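Local coordinates for protein N-acetylcysteine deacetylase (Bacillus subtilis, PDB 1YSJ) that probably deacetylates N-acetylcysteine to cysteine and acetate, as an M20-family enzyme with two metal ions, and takes part in S-(2-succino)cysteine degradation, at residues P90-R95 / V175-G180; R150-P155 / G170-V175. The protein carries 1 engineered substitution. All blocks are in the same frame, centred on the assembly; numbering follows the deposited sequence.

Interaction 1: residues P90-R95 / V175-G180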
loop_
_atom_site.group_PDB
_atom_site.type_symbol
_atom_site.label_atom_id
_atom_site.label_comp_id
_atom_site.label_asym_id
_atom_site.label_seq_id
_atom_site.Cartn_x
_atom_site.Cartn_y
_atom_site.Cartn_z
ATOM N N PRO A 90 -53.993 -10.149 3.501
ATOM C CA PRO A 90 -52.565 -9.918 3.722
ATOM C C PRO A 90 -52.046 -8.702 2.961
ATOM O O PRO A 90 -52.650 -8.275 1.969
ATOM C CB PRO A 90 -51.904 -11.206 3.200
ATOM C CG PRO A 90 -52.937 -11.890 2.379
ATOM C CD PRO A 90 -54.263 -11.472 2.904
ATOM N N VAL A 91 -50.943 -8.145 3.451
ATOM C CA VAL A 91 -50.265 -7.041 2.790
ATOM C C VAL A 91 -48.999 -7.577 2.135
ATOM O O VAL A 91 -48.189 -8.249 2.786
ATOM C CB VAL A 91 -49.886 -5.918 3.791
ATOM C CG1 VAL A 91 -49.241 -4.735 3.064
ATOM C CG2 VAL A 91 -51.103 -5.458 4.570
ATOM N N ILE A 92 -48.838 -7.293 0.845
ATOM C CA ILE A 92 -47.593 -7.616 0.140
ATOM C C ILE A 92 -46.938 -6.349 -0.402
ATOM O O ILE A 92 -47.590 -5.314 -0.541
ATOM C CB ILE A 92 -47.783 -8.673 -0.985
ATOM C CG1 ILE A 92 -48.715 -8.157 -2.085
ATOM C CG2 ILE A 92 -48.278 -10.007 -0.401
ATOM C CD1 ILE A 92 -48.510 -8.838 -3.430
ATOM N N ALA A 93 -45.646 -6.431 -0.704
ATOM C CA ALA A 93 -44.904 -5.259 -1.122
ATOM C C ALA A 93 -44.249 -5.454 -2.479
ATOM O O ALA A 93 -43.861 -6.564 -2.836
ATOM C CB ALA A 93 -43.866 -4.875 -0.064
ATOM N N ILE A 94 -44.154 -4.365 -3.236
ATOM C CA ILE A 94 -43.446 -4.355 -4.509
ATOM C C ILE A 94 -42.426 -3.210 -4.492
ATOM O O ILE A 94 -42.764 -2.058 -4.210
ATOM C CB ILE A 94 -44.405 -4.238 -5.719
ATOM C CG1 ILE A 94 -45.349 -5.445 -5.772
ATOM C CG2 ILE A 94 -43.607 -4.131 -7.023
ATOM C CD1 ILE A 94 -46.470 -5.323 -6.805
ATOM N N ARG A 95 -41.180 -3.540 -4.793
ATOM C CA ARG A 95 -40.085 -2.617 -4.574
ATOM C C ARG A 95 -39.415 -2.173 -5.871
ATOM O O ARG A 95 -39.140 -2.990 -6.752
ATOM C CB ARG A 95 -39.074 -3.251 -3.612
ATOM C CG ARG A 95 -37.841 -2.415 -3.289
ATOM C CD ARG A 95 -36.742 -2.624 -4.326
ATOM N NE ARG A 95 -35.425 -2.432 -3.739
ATOM C CZ ARG A 95 -34.292 -2.874 -4.273
ATOM N NH1 ARG A 95 -34.304 -3.531 -5.428
ATOM N NH2 ARG A 95 -33.146 -2.659 -3.644
ATOM N N VAL A 175 -46.315 -6.895 6.545
ATOM C CA VAL A 175 -46.137 -7.356 5.162
ATOM C C VAL A 175 -45.741 -8.841 5.109
ATOM O O VAL A 175 -44.809 -9.267 5.787
ATOM C CB VAL A 175 -45.114 -6.469 4.394
ATOM C CG1 VAL A 175 -44.881 -6.985 2.985
ATOM C CG2 VAL A 175 -45.597 -5.025 4.328
ATOM N N SER A 176 -46.459 -9.613 4.295
ATOM C CA SER A 176 -46.264 -11.059 4.185
ATOM C C SER A 176 -45.196 -11.452 3.175
ATOM O O SER A 176 -44.494 -12.443 3.366
ATOM C CB SER A 176 -47.579 -11.748 3.805
ATOM O OG SER A 176 -48.557 -11.572 4.811
ATOM N N ALA A 177 -45.092 -10.686 2.092
ATOM C CA ALA A 177 -44.159 -10.993 1.009
ATOM C C ALA A 177 -43.686 -9.735 0.311
ATOM O O ALA A 177 -44.398 -8.735 0.279
ATOM C CB ALA A 177 -44.806 -11.927 0.009
ATOM N N ILE A 178 -42.484 -9.796 -0.254
ATOM C CA ILE A 178 -41.911 -8.676 -0.999
ATOM C C ILE A 178 -41.353 -9.115 -2.355
ATOM O O ILE A 178 -40.697 -10.157 -2.477
ATOM C CB ILE A 178 -40.835 -7.903 -0.176
ATOM C CG1 ILE A 178 -40.404 -6.629 -0.925
ATOM C CG2 ILE A 178 -39.635 -8.816 0.180
ATOM C CD1 ILE A 178 -39.859 -5.531 -0.041
ATOM N N PHE A 179 -41.615 -8.302 -3.372
ATOM C CA PHE A 179 -41.213 -8.636 -4.726
ATOM C C PHE A 179 -40.468 -7.486 -5.386
ATOM O O PHE A 179 -40.732 -6.315 -5.106
ATOM C CB PHE A 179 -42.433 -9.072 -5.542
ATOM C CG PHE A 179 -43.228 -10.158 -4.880
ATOM C CD1 PHE A 179 -44.357 -9.852 -4.123
ATOM C CD2 PHE A 179 -42.825 -11.485 -4.976
ATOM C CE1 PHE A 179 -45.084 -10.860 -3.490
ATOM C CE2 PHE A 179 -43.545 -12.500 -4.345
ATOM C CZ PHE A 179 -44.674 -12.187 -3.603
ATOM N N GLY A 180 -39.524 -7.836 -6.252
ATOM C CA GLY A 180 -38.686 -6.849 -6.905
ATOM C C GLY A 180 -38.130 -7.356 -8.215
ATOM O O GLY A 180 -38.255 -8.533 -8.548
HETATM O O HOH W 1 -49.663 -9.484 5.506
#
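Segments 90-95 and 175-180 run parallel as neighbouring strands, their axes 4.6 Å apart at the closest and their directions 30° apart, joined by four backbone hydrogen bonds. Val-91 O takes the first, from Ser-176 N at 2.7 Å, almost straight on. The ladder then alternates in the usual parallel way: Ala-93 gives its N to Ala-177 O and receives Phe-179 N on its own O, and Arg-95 N closes on Phe-179 O at 2.8 Å. At the Pro-90 end of the pair a water bridges Val-91 N and Ser-176 OG, and Pro-90 CB rests against the same hydroxyl oxygen. Val-91 CG1 meets Val-175 CG2, the side chains crossing at about a right angle.

On one side of the sheet lie Ile-92, Ile-94, Ala-177 and Phe-179. Ile-92 has CG1 wedged between its backbone N and carbonyl carbon (chi1 63°), a torsion that turns this branch so that CD1 comes to Phe-179 CE1 at 4.0 Å, while CG2 abuts Ala-177 CB. Helix 384-402 packs over this side through Leu-400, Phe-392 and Val-399, and Phe-324 meets the Phe-179 ring edge-to-face.

The other side carries Ala-93, Ile-178 and Arg-95. Ala-93 CB touches both Val-175 CG1, at 3.8 Å, and Ile-178 CG1, at 4.0 Å. Arg-95 leaves the strand pair, its chain bent at chi2 (-86°), to form salt bridges with Glu-349 and Asp-350 and a hydrogen bond with Gln-154 OE1. Its side chain comes within about 6 Å of that of His-182, a nickel ligand further along strand 175-184. The apolar side chains on the two faces form buried packing around paired inner strands of the large mixed sheet of this M20-family enzyme, while the charge at their C-terminal end, held by carboxylates, lies near the dinuclear nickel site.

Interaction 2: residues R150-P155 / G170-V175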
loop_
_atom_site.group_PDB
_atom_site.type_symbol
_atom_site.label_atom_id
_atom_site.label_comp_id
_atom_site.label_asym_id
_atom_site.label_seq_id
_atom_site.Cartn_x
_atom_site.Cartn_y
_atom_site.Cartn_z
ATOM N N ARG A 150 -48.397 -2.761 -0.992
ATOM C CA ARG A 150 -47.600 -1.618 -0.594
ATOM C C ARG A 150 -46.465 -1.425 -1.608
ATOM O O ARG A 150 -45.747 -2.371 -1.933
ATOM C CB ARG A 150 -47.057 -1.837 0.812
ATOM C CG ARG A 150 -46.662 -0.573 1.539
ATOM C CD ARG A 150 -46.448 -0.857 3.014
ATOM N NE ARG A 150 -47.715 -1.022 3.721
ATOM C CZ ARG A 150 -47.833 -1.483 4.965
ATOM N NH1 ARG A 150 -46.755 -1.846 5.655
ATOM N NH2 ARG A 150 -49.038 -1.586 5.520
ATOM N N PHE A 151 -46.328 -0.207 -2.125
ATOM C CA PHE A 151 -45.266 0.107 -3.081
ATOM C C PHE A 151 -44.121 0.848 -2.402
ATOM O O PHE A 151 -44.329 1.839 -1.697
ATOM C CB PHE A 151 -45.813 0.912 -4.266
ATOM C CG PHE A 151 -46.833 0.169 -5.072
ATOM C CD1 PHE A 151 -48.177 0.175 -4.698
ATOM C CD2 PHE A 151 -46.451 -0.553 -6.199
ATOM C CE1 PHE A 151 -49.124 -0.519 -5.439
ATOM C CE2 PHE A 151 -47.392 -1.253 -6.945
ATOM C CZ PHE A 151 -48.731 -1.239 -6.564
ATOM N N ILE A 152 -42.914 0.347 -2.630
ATOM C CA ILE A 152 -41.708 0.864 -2.007
ATOM C C ILE A 152 -40.790 1.437 -3.084
ATOM O O ILE A 152 -40.254 0.705 -3.923
ATOM C CB ILE A 152 -40.975 -0.247 -1.196
ATOM C CG1 ILE A 152 -41.882 -0.774 -0.082
ATOM C CG2 ILE A 152 -39.650 0.263 -0.621
ATOM C CD1 ILE A 152 -41.412 -2.073 0.541
ATOM N N PHE A 153 -40.634 2.754 -3.065
ATOM C CA PHE A 153 -39.685 3.419 -3.941
ATOM C C PHE A 153 -38.484 3.805 -3.087
ATOM O O PHE A 153 -38.490 4.808 -2.381
ATOM C CB PHE A 153 -40.337 4.605 -4.668
ATOM C CG PHE A 153 -41.469 4.198 -5.582
ATOM C CD1 PHE A 153 -42.780 4.135 -5.108
ATOM C CD2 PHE A 153 -41.222 3.857 -6.907
ATOM C CE1 PHE A 153 -43.826 3.749 -5.938
ATOM C CE2 PHE A 153 -42.266 3.466 -7.754
ATOM C CZ PHE A 153 -43.571 3.413 -7.266
ATOM N N GLN A 154 -37.463 2.962 -3.159
ATOM C CA GLN A 154 -36.384 2.942 -2.196
ATOM C C GLN A 154 -35.177 3.773 -2.633
ATOM O O GLN A 154 -34.669 3.599 -3.743
ATOM C CB GLN A 154 -35.959 1.488 -1.955
ATOM C CG GLN A 154 -34.736 1.331 -1.066
ATOM C CD GLN A 154 -33.976 0.057 -1.330
ATOM O OE1 GLN A 154 -34.533 -1.044 -1.252
ATOM N NE2 GLN A 154 -32.685 0.190 -1.629
ATOM N N PRO A 155 -34.686 4.652 -1.741
ATOM C CA PRO A 155 -33.469 5.399 -2.055
ATOM C C PRO A 155 -32.233 4.543 -1.806
ATOM O O PRO A 155 -32.332 3.507 -1.155
ATOM C CB PRO A 155 -33.504 6.546 -1.043
ATOM C CG PRO A 155 -34.200 5.962 0.147
ATOM C CD PRO A 155 -35.209 4.980 -0.398
ATOM N N GLY A 170 -40.232 1.023 9.601
ATOM C CA GLY A 170 -41.407 0.196 9.897
ATOM C C GLY A 170 -42.300 -0.061 8.698
ATOM O O GLY A 170 -43.454 -0.461 8.851
ATOM N N VAL A 171 -41.755 0.149 7.501
ATOM C CA VAL A 171 -42.521 0.051 6.254
ATOM C C VAL A 171 -42.975 -1.390 5.974
ATOM O O VAL A 171 -44.000 -1.603 5.327
ATOM C CB VAL A 171 -41.714 0.660 5.052
ATOM C CG1 VAL A 171 -42.342 0.328 3.686
ATOM C CG2 VAL A 171 -41.558 2.167 5.214
ATOM N N LEU A 172 -42.230 -2.370 6.482
ATOM C CA LEU A 172 -42.565 -3.781 6.258
ATOM C C LEU A 172 -43.334 -4.451 7.397
ATOM O O LEU A 172 -43.563 -5.665 7.373
ATOM C CB LEU A 172 -41.316 -4.598 5.891
ATOM C CG LEU A 172 -40.704 -4.420 4.494
ATOM C CD1 LEU A 172 -39.662 -5.497 4.263
ATOM C CD2 LEU A 172 -41.744 -4.483 3.386
ATOM N N ASN A 173 -43.736 -3.665 8.392
ATOM C CA ASN A 173 -44.604 -4.170 9.449
ATOM C C ASN A 173 -45.930 -4.643 8.864
ATOM O O ASN A 173 -46.615 -3.887 8.166
ATOM C CB ASN A 173 -44.826 -3.111 10.540
ATOM C CG ASN A 173 -43.559 -2.812 11.340
ATOM O OD1 ASN A 173 -42.580 -3.566 11.296
ATOM N ND2 ASN A 173 -43.576 -1.703 12.075
ATOM N N GLY A 174 -46.258 -5.908 9.123
ATOM C CA GLY A 174 -47.498 -6.517 8.639
ATOM C C GLY A 174 -47.456 -7.056 7.217
ATOM O O GLY A 174 -48.445 -7.613 6.741
ATOM N N VAL A 175 -46.315 -6.895 6.545
ATOM C CA VAL A 175 -46.137 -7.356 5.162
ATOM C C VAL A 175 -45.741 -8.841 5.109
ATOM O O VAL A 175 -44.809 -9.267 5.787
ATOM C CB VAL A 175 -45.114 -6.469 4.394
ATOM C CG1 VAL A 175 -44.881 -6.985 2.985
ATOM C CG2 VAL A 175 -45.597 -5.025 4.328
#
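Arg-150 NH1 is shared between two backbone carbonyls of the turn at 170-175, with Val-171 O at 2.8 Å and Asn-173 O at 3.2 Å. Val-171 O lies at the edge of the guanidinium, in its plane, although the nitrogen stands above the plane of that carbonyl; Asn-173 O is tilted modestly from the guanidinium plane. The side chain runs extended from the strand and bends at chi3 (-76°), which carries the guanidinium in beside the turn. Val-175 CG2 comes up to NH1 at 3.6 Å, and NE forms a salt bridge with Glu-82 of strand 79-84.

Beside this polar grip, Ile-152 makes the apolar half of the contact. Its CD1 meets Leu-172 CD2 at 3.7 Å, the side chains crossing at about a right angle, and its CG1 lies 4.0 Å from Val-171 CG1. Val-166 of helix 162-168 touches both Ile-152 and Val-171.

The segment leaves that helix through a Schellman motif at Gly-170, then makes a type I turn, 170-173, overlapped by a type II turn, 172-175. A leucine in place of Arg-150 would probably leave the carbonyls of Val-171 and Asn-173 without this donor and Glu-82 without its cationic mate. One arginine thus ties two turn carbonyls and a carboxylate to strand 148-154, which is consistent with holding the turn in place ahead of strand 175-184.

In the fold
From the N terminus, after two helices and strands 68-69 and 79-84, the chain forms strand 91-97, one of the inner strands of the large mixed sheet. It then passes through helix 124-139 to strand 148-154, which pairs with the opposite edge of 91-97 from the one that strand 175-184 later takes. Helix 162-168 and the turn that follows make the crossover, and interaction 2 closes this short loop of 14 intervening residues by holding the turn against strand 148-154. Interaction 1 closes the longer loop, 79 residues, within which interaction 2 is nested. Val-175 belongs to both, and Ile-92 and Ile-94 also bond to Arg-150 through the backbone, tying three adjacent parallel strands and their connecting turn together.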